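Local coordinates for protein transcriptional regulator, putative (Pseudomonas syringae pv. tomato, PDB 2R5F) that probably regulates transcription as a SorC-family DNA-binding factor whose sugar-binding domain, the part in this structure, is thought to sense a carbohydrate effector, at residues Ser68-Met73 / Thr105-Arg110; His49-Ser54 / Leu155-Ile160; Ala72-Met77 / Ala112-Cys117; Ser45-Tyr50 / Leu228-Gly233; Arg196-Gln201 / Gly246-Val251. All coordinates share one frame; numbering follows the deposited sequence.

Contact 1. Residues Ser68-Met73 / Thr105-Arg110. With SO4 (sulfate ion), chain B.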
# COMPACT_ATOMS: atom_id res chain seq x y z
N SER A 68 -3.15 8.41 -0.35
CA SER A 68 -4.52 8.84 -0.01
C SER A 68 -5.52 7.72 0.01
O SER A 68 -6.55 7.82 0.66
CB SER A 68 -5.02 9.96 -0.93
OG SER A 68 -4.29 9.94 -2.14
N THR A 69 -5.22 6.65 -0.71
CA THR A 69 -6.03 5.43 -0.66
C THR A 69 -5.88 4.75 0.72
O THR A 69 -6.84 4.23 1.26
CB THR A 69 -5.66 4.45 -1.82
OG1 THR A 69 -5.59 5.19 -3.05
CG2 THR A 69 -6.72 3.39 -1.96
N ILE A 70 -4.67 4.76 1.26
CA ILE A 70 -4.43 4.27 2.62
C ILE A 70 -5.08 5.22 3.64
O ILE A 70 -5.67 4.76 4.62
CB ILE A 70 -2.93 4.08 2.91
CG1 ILE A 70 -2.36 3.00 1.96
CG2 ILE A 70 -2.69 3.71 4.42
CD1 ILE A 70 -0.84 2.71 2.14
N ARG A 71 -5.00 6.53 3.38
CA ARG A 71 -5.77 7.50 4.17
C ARG A 71 -7.26 7.16 4.16
O ARG A 71 -7.90 7.19 5.21
CB ARG A 71 -5.55 8.92 3.68
CG ARG A 71 -5.73 10.01 4.75
CD ARG A 71 -5.32 11.39 4.18
NE ARG A 71 -3.99 11.33 3.55
CZ ARG A 71 -3.72 11.64 2.28
NH1 ARG A 71 -2.48 11.52 1.82
NH2 ARG A 71 -4.69 12.09 1.47
N ALA A 72 -7.82 6.84 2.99
CA ALA A 72 -9.21 6.38 2.91
C ALA A 72 -9.45 5.10 3.77
O ALA A 72 -10.45 5.00 4.47
CB ALA A 72 -9.63 6.15 1.47
N MSE A 73 -8.53 4.15 3.72
CA MSE A 73 -8.68 2.94 4.55
C MSE A 73 -8.77 3.32 6.01
O MSE A 73 -9.71 2.92 6.68
CB MSE A 73 -7.53 1.97 4.34
CG MSE A 73 -7.56 0.75 5.26
SE MSE A 73 -5.87 -0.20 5.13
CE MSE A 73 -4.81 0.85 6.39
N THR A 105 3.12 11.26 8.75
CA THR A 105 3.48 10.82 10.10
C THR A 105 2.24 10.57 10.99
O THR A 105 2.11 9.51 11.60
CB THR A 105 4.48 11.83 10.75
OG1 THR A 105 5.72 11.77 10.03
CG2 THR A 105 4.76 11.50 12.18
N LEU A 106 1.35 11.56 11.02
CA LEU A 106 0.10 11.47 11.75
C LEU A 106 -0.77 10.27 11.32
O LEU A 106 -1.46 9.68 12.15
CB LEU A 106 -0.69 12.74 11.51
CG LEU A 106 -2.12 12.78 12.03
CD1 LEU A 106 -2.09 12.75 13.54
CD2 LEU A 106 -2.82 14.01 11.52
N LEU A 107 -0.74 9.94 10.04
CA LEU A 107 -1.53 8.81 9.52
C LEU A 107 -1.05 7.47 10.05
O LEU A 107 -1.86 6.61 10.42
CB LEU A 107 -1.51 8.80 8.00
CG LEU A 107 -2.40 7.71 7.39
CD1 LEU A 107 -3.84 8.12 7.64
CD2 LEU A 107 -2.15 7.64 5.89
N THR A 108 0.27 7.30 10.09
CA THR A 108 0.92 6.10 10.59
C THR A 108 0.58 5.93 12.06
O THR A 108 0.28 4.82 12.51
CB THR A 108 2.45 6.22 10.47
OG1 THR A 108 2.79 6.63 9.15
CG2 THR A 108 3.13 4.91 10.74
N GLN A 109 0.65 7.04 12.80
CA GLN A 109 0.34 7.11 14.22
C GLN A 109 -1.13 6.77 14.49
O GLN A 109 -1.42 5.93 15.34
CB GLN A 109 0.72 8.47 14.81
CG GLN A 109 0.48 8.58 16.36
CD GLN A 109 1.13 7.44 17.15
OE1 GLN A 109 0.46 6.47 17.56
NE2 GLN A 109 2.43 7.54 17.36
N ARG A 110 -2.02 7.41 13.73
CA ARG A 110 -3.45 7.14 13.81
C ARG A 110 -3.75 5.66 13.68
O ARG A 110 -4.50 5.15 14.46
CB ARG A 110 -4.21 7.89 12.73
CG ARG A 110 -4.55 9.29 13.09
CD ARG A 110 -5.14 10.02 11.91
NE ARG A 110 -6.47 9.52 11.58
CZ ARG A 110 -7.05 9.67 10.38
NH1 ARG A 110 -6.41 10.30 9.40
NH2 ARG A 110 -8.26 9.19 10.16
S SO4 B . -2.47 7.19 -3.87
O1 SO4 B . -1.98 7.31 -5.24
O2 SO4 B . -3.91 7.36 -3.79
O3 SO4 B . -2.13 5.92 -3.29
O4 SO4 B . -1.93 8.30 -3.08
O HOH W 1 -7.64 9.11 7.30

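Contact 2. Residues His49-Ser54 / Leu155-Ile160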
# COMPACT_ATOMS: atom_id res chain seq x y z
N HIS A 49 -12.08 -3.46 5.93
CA HIS A 49 -12.76 -4.72 6.23
C HIS A 49 -11.78 -5.90 6.16
O HIS A 49 -11.79 -6.76 7.04
CB HIS A 49 -13.94 -4.96 5.25
CG HIS A 49 -15.15 -4.11 5.51
ND1 HIS A 49 -15.07 -2.76 5.79
CD2 HIS A 49 -16.47 -4.41 5.50
CE1 HIS A 49 -16.29 -2.27 5.96
NE2 HIS A 49 -17.16 -3.25 5.79
N TYR A 50 -10.96 -5.92 5.12
CA TYR A 50 -9.88 -6.92 4.94
C TYR A 50 -8.99 -7.04 6.18
O TYR A 50 -8.68 -8.14 6.65
CB TYR A 50 -9.01 -6.54 3.73
CG TYR A 50 -7.85 -7.49 3.50
CD1 TYR A 50 -8.01 -8.67 2.77
CD2 TYR A 50 -6.60 -7.22 4.03
CE1 TYR A 50 -6.96 -9.56 2.58
CE2 TYR A 50 -5.52 -8.11 3.84
CZ TYR A 50 -5.72 -9.27 3.12
OH TYR A 50 -4.66 -10.14 2.93
N LEU A 51 -8.59 -5.89 6.70
CA LEU A 51 -7.70 -5.79 7.83
C LEU A 51 -8.45 -6.19 9.10
O LEU A 51 -7.84 -6.73 10.02
CB LEU A 51 -7.20 -4.35 7.95
CG LEU A 51 -5.69 -4.19 8.04
CD1 LEU A 51 -5.11 -4.22 6.67
CD2 LEU A 51 -5.31 -2.89 8.77
N GLU A 52 -9.76 -5.94 9.14
CA GLU A 52 -10.63 -6.43 10.22
C GLU A 52 -10.79 -7.94 10.25
O GLU A 52 -11.06 -8.51 11.29
CB GLU A 52 -12.03 -5.85 10.09
CG GLU A 52 -12.24 -4.51 10.74
CD GLU A 52 -13.27 -3.67 10.00
OE1 GLU A 52 -14.37 -4.20 9.67
OE2 GLU A 52 -12.98 -2.48 9.75
N THR A 53 -10.68 -8.61 9.11
CA THR A 53 -10.91 -10.04 9.09
C THR A 53 -9.66 -10.88 8.79
O THR A 53 -9.65 -12.08 9.03
CB THR A 53 -12.08 -10.41 8.14
OG1 THR A 53 -11.67 -10.30 6.77
CG2 THR A 53 -13.30 -9.50 8.38
N SER A 54 -8.62 -10.23 8.28
CA SER A 54 -7.42 -10.93 7.81
C SER A 54 -6.17 -10.51 8.55
O SER A 54 -5.09 -10.99 8.24
CB SER A 54 -7.21 -10.72 6.30
OG SER A 54 -8.36 -11.13 5.57
N LEU A 155 3.28 -7.67 6.93
CA LEU A 155 2.24 -7.16 6.06
C LEU A 155 2.56 -5.74 5.63
O LEU A 155 2.51 -4.81 6.45
CB LEU A 155 0.89 -7.17 6.79
CG LEU A 155 -0.33 -6.48 6.13
CD1 LEU A 155 -0.76 -7.12 4.83
CD2 LEU A 155 -1.49 -6.50 7.12
N ALA A 156 2.93 -5.57 4.37
CA ALA A 156 3.09 -4.20 3.81
C ALA A 156 1.83 -3.78 3.11
O ALA A 156 1.33 -4.50 2.26
CB ALA A 156 4.31 -4.09 2.89
N ILE A 157 1.32 -2.60 3.46
CA ILE A 157 0.18 -2.02 2.79
C ILE A 157 0.64 -0.80 1.99
O ILE A 157 1.16 0.16 2.54
CB ILE A 157 -0.91 -1.57 3.81
CG1 ILE A 157 -1.17 -2.67 4.85
CG2 ILE A 157 -2.18 -1.10 3.03
CD1 ILE A 157 -2.04 -2.28 5.93
N VAL A 158 0.45 -0.84 0.67
CA VAL A 158 1.08 0.16 -0.22
C VAL A 158 0.11 0.68 -1.28
O VAL A 158 -0.74 -0.06 -1.79
CB VAL A 158 2.37 -0.40 -0.94
CG1 VAL A 158 3.46 -0.85 0.07
CG2 VAL A 158 2.04 -1.54 -1.92
N GLY A 159 0.21 1.96 -1.60
CA GLY A 159 -0.51 2.51 -2.72
C GLY A 159 0.43 2.33 -3.89
O GLY A 159 1.58 1.96 -3.72
N ILE A 160 -0.07 2.58 -5.09
CA ILE A 160 0.75 2.47 -6.29
C ILE A 160 0.57 3.79 -7.03
O ILE A 160 -0.55 4.16 -7.35
CB ILE A 160 0.31 1.23 -7.13
CG1 ILE A 160 0.61 -0.07 -6.35
CG2 ILE A 160 1.03 1.18 -8.50
CD1 ILE A 160 -0.28 -1.23 -6.70

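Contact 3. Residues Ala72-Met77 / Ala112-Cys117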
# COMPACT_ATOMS: atom_id res chain seq x y z
N ALA A 72 -7.82 6.84 2.99
CA ALA A 72 -9.21 6.38 2.91
C ALA A 72 -9.45 5.10 3.77
O ALA A 72 -10.45 5.00 4.47
CB ALA A 72 -9.63 6.15 1.47
N MSE A 73 -8.53 4.15 3.72
CA MSE A 73 -8.68 2.94 4.55
C MSE A 73 -8.77 3.32 6.01
O MSE A 73 -9.71 2.92 6.68
CB MSE A 73 -7.53 1.97 4.34
CG MSE A 73 -7.56 0.75 5.26
SE MSE A 73 -5.87 -0.20 5.13
CE MSE A 73 -4.81 0.85 6.39
N VAL A 74 -7.82 4.13 6.50
CA VAL A 74 -7.79 4.42 7.94
C VAL A 74 -9.07 5.12 8.38
O VAL A 74 -9.63 4.77 9.42
CB VAL A 74 -6.53 5.22 8.36
CG1 VAL A 74 -6.68 5.76 9.81
CG2 VAL A 74 -5.29 4.33 8.24
N SER A 75 -9.58 6.03 7.56
CA SER A 75 -10.80 6.77 7.89
C SER A 75 -12.07 5.91 7.90
O SER A 75 -13.10 6.33 8.43
CB SER A 75 -10.99 7.97 6.98
OG SER A 75 -11.60 7.56 5.77
N HIS A 76 -11.98 4.71 7.33
CA HIS A 76 -13.07 3.72 7.33
C HIS A 76 -12.99 2.72 8.47
O HIS A 76 -13.88 1.88 8.61
CB HIS A 76 -13.13 2.96 5.99
CG HIS A 76 -13.83 3.72 4.91
ND1 HIS A 76 -15.20 3.81 4.83
CD2 HIS A 76 -13.34 4.43 3.86
CE1 HIS A 76 -15.53 4.54 3.78
NE2 HIS A 76 -14.42 4.93 3.18
N MSE A 77 -11.94 2.78 9.28
CA MSE A 77 -11.82 1.87 10.43
C MSE A 77 -12.15 2.51 11.78
O MSE A 77 -12.16 3.74 11.93
CB MSE A 77 -10.49 1.09 10.43
CG MSE A 77 -9.23 1.83 10.06
SE MSE A 77 -7.72 0.63 9.50
CE MSE A 77 -7.61 -0.51 11.09
N ALA A 112 -1.68 3.04 14.25
CA ALA A 112 -1.17 2.39 15.45
C ALA A 112 -2.14 2.57 16.64
O ALA A 112 -2.35 1.65 17.45
CB ALA A 112 0.19 2.91 15.76
N THR A 113 -2.73 3.75 16.74
CA THR A 113 -3.69 4.02 17.80
C THR A 113 -4.89 3.09 17.64
O THR A 113 -5.27 2.40 18.60
CB THR A 113 -4.07 5.50 17.87
OG1 THR A 113 -2.91 6.23 18.29
CG2 THR A 113 -5.19 5.78 18.87
N LEU A 114 -5.44 3.06 16.43
CA LEU A 114 -6.55 2.18 16.09
C LEU A 114 -6.29 0.70 16.45
O LEU A 114 -7.13 0.05 17.08
CB LEU A 114 -6.93 2.32 14.62
CG LEU A 114 -7.71 3.60 14.29
CD1 LEU A 114 -7.64 3.85 12.81
CD2 LEU A 114 -9.14 3.47 14.73
N LEU A 115 -5.11 0.21 16.07
CA LEU A 115 -4.70 -1.17 16.32
C LEU A 115 -4.15 -1.44 17.70
O LEU A 115 -3.83 -2.58 18.04
CB LEU A 115 -3.70 -1.63 15.23
CG LEU A 115 -4.30 -1.50 13.81
CD1 LEU A 115 -3.31 -1.86 12.71
CD2 LEU A 115 -5.57 -2.33 13.68
N ASN A 116 -4.07 -0.38 18.52
CA ASN A 116 -3.54 -0.46 19.89
C ASN A 116 -2.10 -0.94 20.00
O ASN A 116 -1.76 -1.71 20.90
CB ASN A 116 -4.43 -1.34 20.77
CG ASN A 116 -5.78 -0.74 20.99
OD1 ASN A 116 -5.90 0.43 21.31
ND2 ASN A 116 -6.82 -1.55 20.83
N CYS A 117 -1.27 -0.51 19.08
CA CYS A 117 0.11 -0.98 19.06
C CYS A 117 1.09 0.20 18.94
O CYS A 117 0.67 1.36 18.78
CB CYS A 117 0.29 -1.98 17.92
SG CYS A 117 0.04 -1.26 16.31

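Contact 4. Residues Ser45-Tyr50 / Leu228-Gly233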
# COMPACT_ATOMS: atom_id res chain seq x y z
N SER A 45 -12.51 1.42 1.95
CA SER A 45 -13.52 0.68 2.73
C SER A 45 -13.34 -0.84 2.71
O SER A 45 -13.42 -1.49 3.75
CB SER A 45 -14.93 1.02 2.25
OG SER A 45 -15.86 0.20 2.93
N ALA A 46 -13.08 -1.40 1.52
CA ALA A 46 -12.82 -2.83 1.39
C ALA A 46 -11.53 -3.20 2.16
O ALA A 46 -11.47 -4.25 2.81
CB ALA A 46 -12.71 -3.22 -0.09
N ALA A 47 -10.53 -2.32 2.09
CA ALA A 47 -9.25 -2.47 2.81
C ALA A 47 -9.42 -2.53 4.32
O ALA A 47 -8.84 -3.39 5.00
CB ALA A 47 -8.29 -1.32 2.44
N ALA A 48 -10.25 -1.61 4.85
CA ALA A 48 -10.57 -1.60 6.27
C ALA A 48 -11.12 -2.94 6.71
O ALA A 48 -10.69 -3.50 7.74
CB ALA A 48 -11.55 -0.46 6.60
N HIS A 49 -12.08 -3.46 5.93
CA HIS A 49 -12.76 -4.72 6.23
C HIS A 49 -11.78 -5.90 6.16
O HIS A 49 -11.79 -6.76 7.04
CB HIS A 49 -13.94 -4.96 5.25
CG HIS A 49 -15.15 -4.11 5.51
ND1 HIS A 49 -15.07 -2.76 5.79
CD2 HIS A 49 -16.47 -4.41 5.50
CE1 HIS A 49 -16.29 -2.27 5.96
NE2 HIS A 49 -17.16 -3.25 5.79
N TYR A 50 -10.96 -5.92 5.12
CA TYR A 50 -9.88 -6.92 4.94
C TYR A 50 -8.99 -7.04 6.18
O TYR A 50 -8.68 -8.14 6.65
CB TYR A 50 -9.01 -6.54 3.73
CG TYR A 50 -7.85 -7.49 3.50
CD1 TYR A 50 -8.01 -8.67 2.77
CD2 TYR A 50 -6.60 -7.22 4.03
CE1 TYR A 50 -6.96 -9.56 2.58
CE2 TYR A 50 -5.52 -8.11 3.84
CZ TYR A 50 -5.72 -9.27 3.12
OH TYR A 50 -4.66 -10.14 2.93
N LEU A 228 -0.02 -5.97 0.47
CA LEU A 228 -1.35 -5.53 0.07
C LEU A 228 -1.18 -4.28 -0.77
O LEU A 228 -0.69 -3.27 -0.26
CB LEU A 228 -2.20 -5.22 1.33
CG LEU A 228 -3.66 -4.73 1.29
CD1 LEU A 228 -4.53 -5.59 0.42
CD2 LEU A 228 -4.27 -4.70 2.69
N GLY A 229 -1.55 -4.35 -2.05
CA GLY A 229 -1.70 -3.16 -2.89
C GLY A 229 -3.10 -2.57 -2.94
O GLY A 229 -4.07 -3.29 -3.18
N LEU A 230 -3.21 -1.24 -2.75
CA LEU A 230 -4.48 -0.56 -2.79
C LEU A 230 -4.45 0.54 -3.87
O LEU A 230 -3.88 1.58 -3.64
CB LEU A 230 -4.84 0.08 -1.42
CG LEU A 230 -4.85 -0.72 -0.11
CD1 LEU A 230 -5.18 0.19 1.05
CD2 LEU A 230 -5.83 -1.92 -0.14
N ALA A 231 -5.09 0.30 -5.02
CA ALA A 231 -4.97 1.21 -6.16
C ALA A 231 -6.06 0.98 -7.21
O ALA A 231 -6.36 -0.15 -7.54
CB ALA A 231 -3.60 1.02 -6.82
N GLY A 232 -6.60 2.05 -7.75
CA GLY A 232 -7.52 2.00 -8.87
C GLY A 232 -7.58 3.33 -9.58
O GLY A 232 -7.12 4.32 -9.05
N GLY A 233 -8.16 3.37 -10.76
CA GLY A 233 -8.20 4.58 -11.58
C GLY A 233 -7.66 4.27 -12.97
O GLY A 233 -6.66 3.55 -13.11

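Contact 5. Residues Arg196-Gln201 / Gly246-Val251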
# COMPACT_ATOMS: atom_id res chain seq x y z
N ARG A 196 9.73 4.30 -4.88
CA ARG A 196 10.66 3.47 -5.65
C ARG A 196 10.06 3.14 -7.03
O ARG A 196 9.05 2.48 -7.12
CB ARG A 196 11.00 2.20 -4.86
CG ARG A 196 11.55 2.45 -3.43
CD ARG A 196 12.91 3.14 -3.49
NE ARG A 196 13.52 3.30 -2.17
CZ ARG A 196 14.74 2.89 -1.85
NH1 ARG A 196 15.52 2.31 -2.76
NH2 ARG A 196 15.20 3.07 -0.62
N TYR A 197 10.72 3.59 -8.10
CA TYR A 197 10.17 3.50 -9.44
C TYR A 197 10.49 2.19 -10.16
O TYR A 197 11.54 1.60 -9.93
CB TYR A 197 10.60 4.74 -10.26
CG TYR A 197 9.88 5.99 -9.80
CD1 TYR A 197 10.34 6.75 -8.72
CD2 TYR A 197 8.71 6.40 -10.43
CE1 TYR A 197 9.66 7.88 -8.28
CE2 TYR A 197 8.03 7.53 -10.01
CZ TYR A 197 8.50 8.27 -8.94
OH TYR A 197 7.78 9.39 -8.54
N PHE A 198 9.58 1.75 -11.01
CA PHE A 198 9.74 0.52 -11.79
C PHE A 198 9.20 0.71 -13.20
O PHE A 198 8.42 1.63 -13.47
CB PHE A 198 9.03 -0.67 -11.13
CG PHE A 198 7.60 -0.40 -10.76
CD1 PHE A 198 6.59 -0.43 -11.71
CD2 PHE A 198 7.26 -0.12 -9.45
CE1 PHE A 198 5.27 -0.17 -11.38
CE2 PHE A 198 5.92 0.14 -9.10
CZ PHE A 198 4.93 0.12 -10.06
N ASP A 199 9.62 -0.17 -14.10
CA ASP A 199 9.23 -0.06 -15.50
C ASP A 199 7.97 -0.91 -15.78
O ASP A 199 7.36 -1.46 -14.84
CB ASP A 199 10.43 -0.32 -16.45
CG ASP A 199 10.77 -1.80 -16.64
OD1 ASP A 199 10.00 -2.70 -16.22
OD2 ASP A 199 11.83 -2.07 -17.26
N ALA A 200 7.60 -0.98 -17.06
CA ALA A 200 6.36 -1.65 -17.48
C ALA A 200 6.32 -3.13 -17.11
O ALA A 200 5.23 -3.70 -16.98
CB ALA A 200 6.12 -1.45 -18.99
N GLN A 201 7.49 -3.74 -16.91
CA GLN A 201 7.55 -5.14 -16.47
C GLN A 201 7.91 -5.30 -15.01
O GLN A 201 8.05 -6.41 -14.52
CB GLN A 201 8.52 -5.94 -17.33
CG GLN A 201 7.87 -6.49 -18.60
CD GLN A 201 8.90 -6.79 -19.66
OE1 GLN A 201 10.05 -6.39 -19.53
NE2 GLN A 201 8.49 -7.50 -20.72
N GLY A 246 6.13 -7.23 -11.68
CA GLY A 246 7.35 -7.28 -10.85
C GLY A 246 7.24 -8.20 -9.65
O GLY A 246 8.21 -8.42 -8.92
N GLY A 247 6.03 -8.71 -9.44
CA GLY A 247 5.73 -9.60 -8.33
C GLY A 247 5.67 -8.95 -6.96
O GLY A 247 5.89 -9.63 -5.96
N TYR A 248 5.37 -7.66 -6.90
CA TYR A 248 5.45 -6.94 -5.63
C TYR A 248 4.24 -7.18 -4.75
O TYR A 248 4.34 -7.13 -3.54
CB TYR A 248 5.72 -5.43 -5.83
CG TYR A 248 7.00 -5.16 -6.60
CD1 TYR A 248 8.25 -5.49 -6.07
CD2 TYR A 248 6.95 -4.62 -7.88
CE1 TYR A 248 9.42 -5.26 -6.80
CE2 TYR A 248 8.09 -4.39 -8.61
CZ TYR A 248 9.32 -4.70 -8.07
OH TYR A 248 10.43 -4.46 -8.83
N LEU A 249 3.10 -7.50 -5.36
CA LEU A 249 1.86 -7.63 -4.63
C LEU A 249 1.44 -9.08 -4.42
O LEU A 249 1.63 -9.93 -5.29
CB LEU A 249 0.75 -6.89 -5.41
CG LEU A 249 1.04 -5.44 -5.76
CD1 LEU A 249 -0.13 -4.87 -6.54
CD2 LEU A 249 1.35 -4.61 -4.45
N ASP A 250 0.86 -9.33 -3.26
CA ASP A 250 0.22 -10.59 -2.93
C ASP A 250 -1.31 -10.47 -2.89
O ASP A 250 -2.02 -11.44 -3.16
CB ASP A 250 0.76 -11.07 -1.59
CG ASP A 250 2.26 -11.32 -1.64
OD1 ASP A 250 2.64 -12.32 -2.30
OD2 ASP A 250 3.05 -10.52 -1.07
N VAL A 251 -1.81 -9.29 -2.55
CA VAL A 251 -3.22 -8.96 -2.57
C VAL A 251 -3.36 -7.61 -3.25
O VAL A 251 -2.61 -6.66 -2.97
CB VAL A 251 -3.83 -8.89 -1.12
CG1 VAL A 251 -5.38 -8.66 -1.16
CG2 VAL A 251 -3.46 -10.16 -0.31

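Contact 1. Residues Ser68-Met73 / Thr105-Arg110
Beside an anion site at the N-terminal end of helix 68-75, that helix leans on helix 101-115 through Leu107, whose two methyls both rest against Arg71. Leu107 CD1 lies 3.9 Å from Arg71 CG, while Leu107 CD2 comes to 4.0 Å from Arg71 N and to 4.2 Å from Ile70 CG2. With CG anti to the backbone N (chi1 -176°), Leu107 reaches straight across the gap and meets the Arg71 chain at about a right angle. A bend at chi3 (-50°) folds the Arg71 guanidinium back over its own helix, so that Ser68 CA lies 3.4 Å above one face of the group, offset toward its rim. Both helices pack on the same side of a Rossmann-like, largely parallel sheet, and helix 68-75 is the next element after strand 60-63, across a short loop. Its first turn holds a sulfate, probably from the crystallisation liquor. Ser68 N donates to sulfate O4 at 3.0 Å, nearly straight at 161°, and Thr69 OG1 donates to sulfate O2 at 2.8 Å, with a weak bond from Thr69 N beside it. Ser67 OG and Lys236 NZ complete the site, where the helix end would favour an anion, consistent with a place for an acidic group of an effector. Toward the other end, a water donates to Arg71 O and accepts from Arg110 NH1 at 2.7 Å, bridging the helices.

Contact 2. Residues His49-Ser54 / Leu155-Ile160
The carbonyl O of Tyr50, one residue ahead of the Leu51 that packs on the sheet, takes two backbone N-H groups in the C-terminal part of helix 36-54: Thr53 N at 3.2 Å and, in a weak bond, Ser54 N at 2.7 Å. Ser54 CB comes to rest 3.7 Å above the plane of the Tyr50 ring, over its centre. From the same turn Leu51 carries the contact with strand 155-162. Its methyl CD1 meets Ile157 CD1 tip to tip at 3.7 Å, and the same CD1 lies 4.3 Å from Leu155 CD2, so one branch of a single leucine spans two alternate residues of the strand. Leu51 departs from a staggered first torsion (chi1 -128°), whereas Ile157 has CG1 anti to its carbonyl carbon (chi1 -46°), which sends CD1 out to the helix. This is the usual helix-on-sheet layer of a Rossmann-like fold: helix 36-54 runs over a largely parallel sheet, and alternate residues of the strand point toward the helix while Ala156 and Val158 belong to the other face. Ile61 touches both Leu155 and Ile157 from the adjoining strand 60-63, and Leu230 touches Ile157 from strand 226-230. All the side chains that meet are buried and apolar. Farther along the 155-160 segment, Ile160 O accepts a hydrogen bond from Lys236 NZ.

Contact 3. Residues Ala72-Met77 / Ala112-Cys117
Leu114 CD1 sits between two residues of the facing segment, 3.7 Å from Val74 CG1 and 3.8 Å from the CG of Met77, a residue present as selenomethionine. Its other methyl, Leu114 CD2, approaches the backbone at Met77 O. Both Val74 and Met77 run at a slant to the leucine chain. A second point of touch lies one residue on, where the end of Met77, turned by a bend at chi3 (-56°), places CE 3.8 Å from Leu115 CD2 and crosses that side chain at about a right angle. The Met77 chain thus lies along the seam, CG serving one leucine and CE the other. These are the C-terminal ends of helices 68-75 and 101-115, neighbours on one side of the Rossmann-like sheet. Each helix closes with its own bonds. Helix 101-115 stops in a Schellman motif, with Asn116 at positive phi (60°), Cys117 N bonded to Ala112 O at 2.9 Å and Asn116 N to Thr113 O at 3.0 Å; Asn116 ND2 is hydrogen-bonded to Lys83 O. On helix 68-75, Ser75 OG donates to Ala72 O at 3.1 Å, tilted 29° from the carbonyl plane, and His76 N bonds to Met73 O. Outermost, His76 NE2 is paired with Gln41 OE1 of helix 36-54, and Leu111 adds to the cover over Val74 and Met77.

Contact 4. Residues Ser45-Tyr50 / Leu228-Gly233
The Tyr50 ring is approached obliquely by one methyl of Leu228, whose CD2 lies 3.7 Å from Tyr50 CD2 and 3.8 Å from Tyr50 CE2. The two side chains run alongside each other, pointing opposite ways, the tyrosine extending from helix 36-54 and the leucine from the strand. With CG anti to the backbone N (chi1 178°), the ring extends far enough for its hydroxyl to arrive near the start of that same strand, where OH is hydrogen-bonded to Arg226 NE; a buried polar end is thereby satisfied. Gln24 and Ile26 of strand 24-28 and Val251 of strand 251-255 add further contacts to the ring. One helical turn earlier the spacing shrinks. Ala47 CB fits against the forked end of Leu230, 3.6 Å from its CD2 and 3.7 Å from its CD1. The small side chain allows the backbones to approach closely, with Ala47 CA 7.6 Å from Leu230 CA. Helix 36-54 here lies across the central strands of a Rossmann-like, largely parallel sheet, with strand 226-230 between strands 155-162 and 251-255, parallel to both. Residues 228 and 230 face the helix, and Gly229 between them makes no contact with the helix segment. Helix 68-75 shares the site, as Met73 touches Ala47 and Thr69 and Ile70 touch Leu230. Past the strand, the chain turns away through Gly232 and Gly233, the latter at a positive phi (127°) suited to glycine.

Contact 5. Residues Arg196-Gln201 / Gly246-Val251
Phe198 and Tyr248 form the buried half of this contact, their rings meeting obliquely at 4.4 Å between Phe198 CD2 and Tyr248 CE2, while Gln201 and Gly246 make up the looser half nearer solvent. The rings touch at little more than one point, but the surroundings close in on them: Ile193 touches both, Ala243 packs on Phe198, and Leu218 and Leu221 of helix 218-222 reach Tyr248. Gly246 O lies 3.8 Å above the plane of the Tyr248 ring, over its centre, so the carbonyl oxygen of Gly246 sits over that face. Helix 237-245 ends just before this point in a Schellman motif, with Gly247 at positive phi (72°), and the chain then leads through Tyr248 into strand 251-255. Segment 196-201 belongs to the antiparallel hairpin of strands 191-193 and 196-198, an antiparallel addition to a Rossmann-like sheet whose other pairings are mostly parallel. On the looser side Gln201 O and Gly246 N stand 3.5 Å apart, and Gln201 is exposed, its side chain starting away from the 246-251 segment. An Asx turn shapes the backbone there: Gln201 N donates to Asp199 OD1 at 2.8 Å, coming in 41° out of the carboxylate plane. The same oxygen also accepts from Lys203 N and, weakly, from Gly202 N, and Tyr248 OH returns to this turn by bonding Gly202 O.

From the N terminus, helix 36-54 supplies the first halves of contacts 4 and 2 in overlapping segments. Helix 68-75 then opens contacts 1 and 3, which share Ala72 and Met73 and close in turn on helix 101-115; both nest inside the longer loops that contact 2 closes at strand 155-162 and contact 4 at strand 226-230. These two strands are sheet neighbours, so one helix is tied to adjoining strands, and Met73 against Ala47 joins the helix pair to that layer. Contact 5 opens after contacts 1 to 3 have closed, and crosses contact 4. It lies across the chain's centre from contacts 1 and 3, while Gly229 N meets Val251 O between contacts 4 and 5.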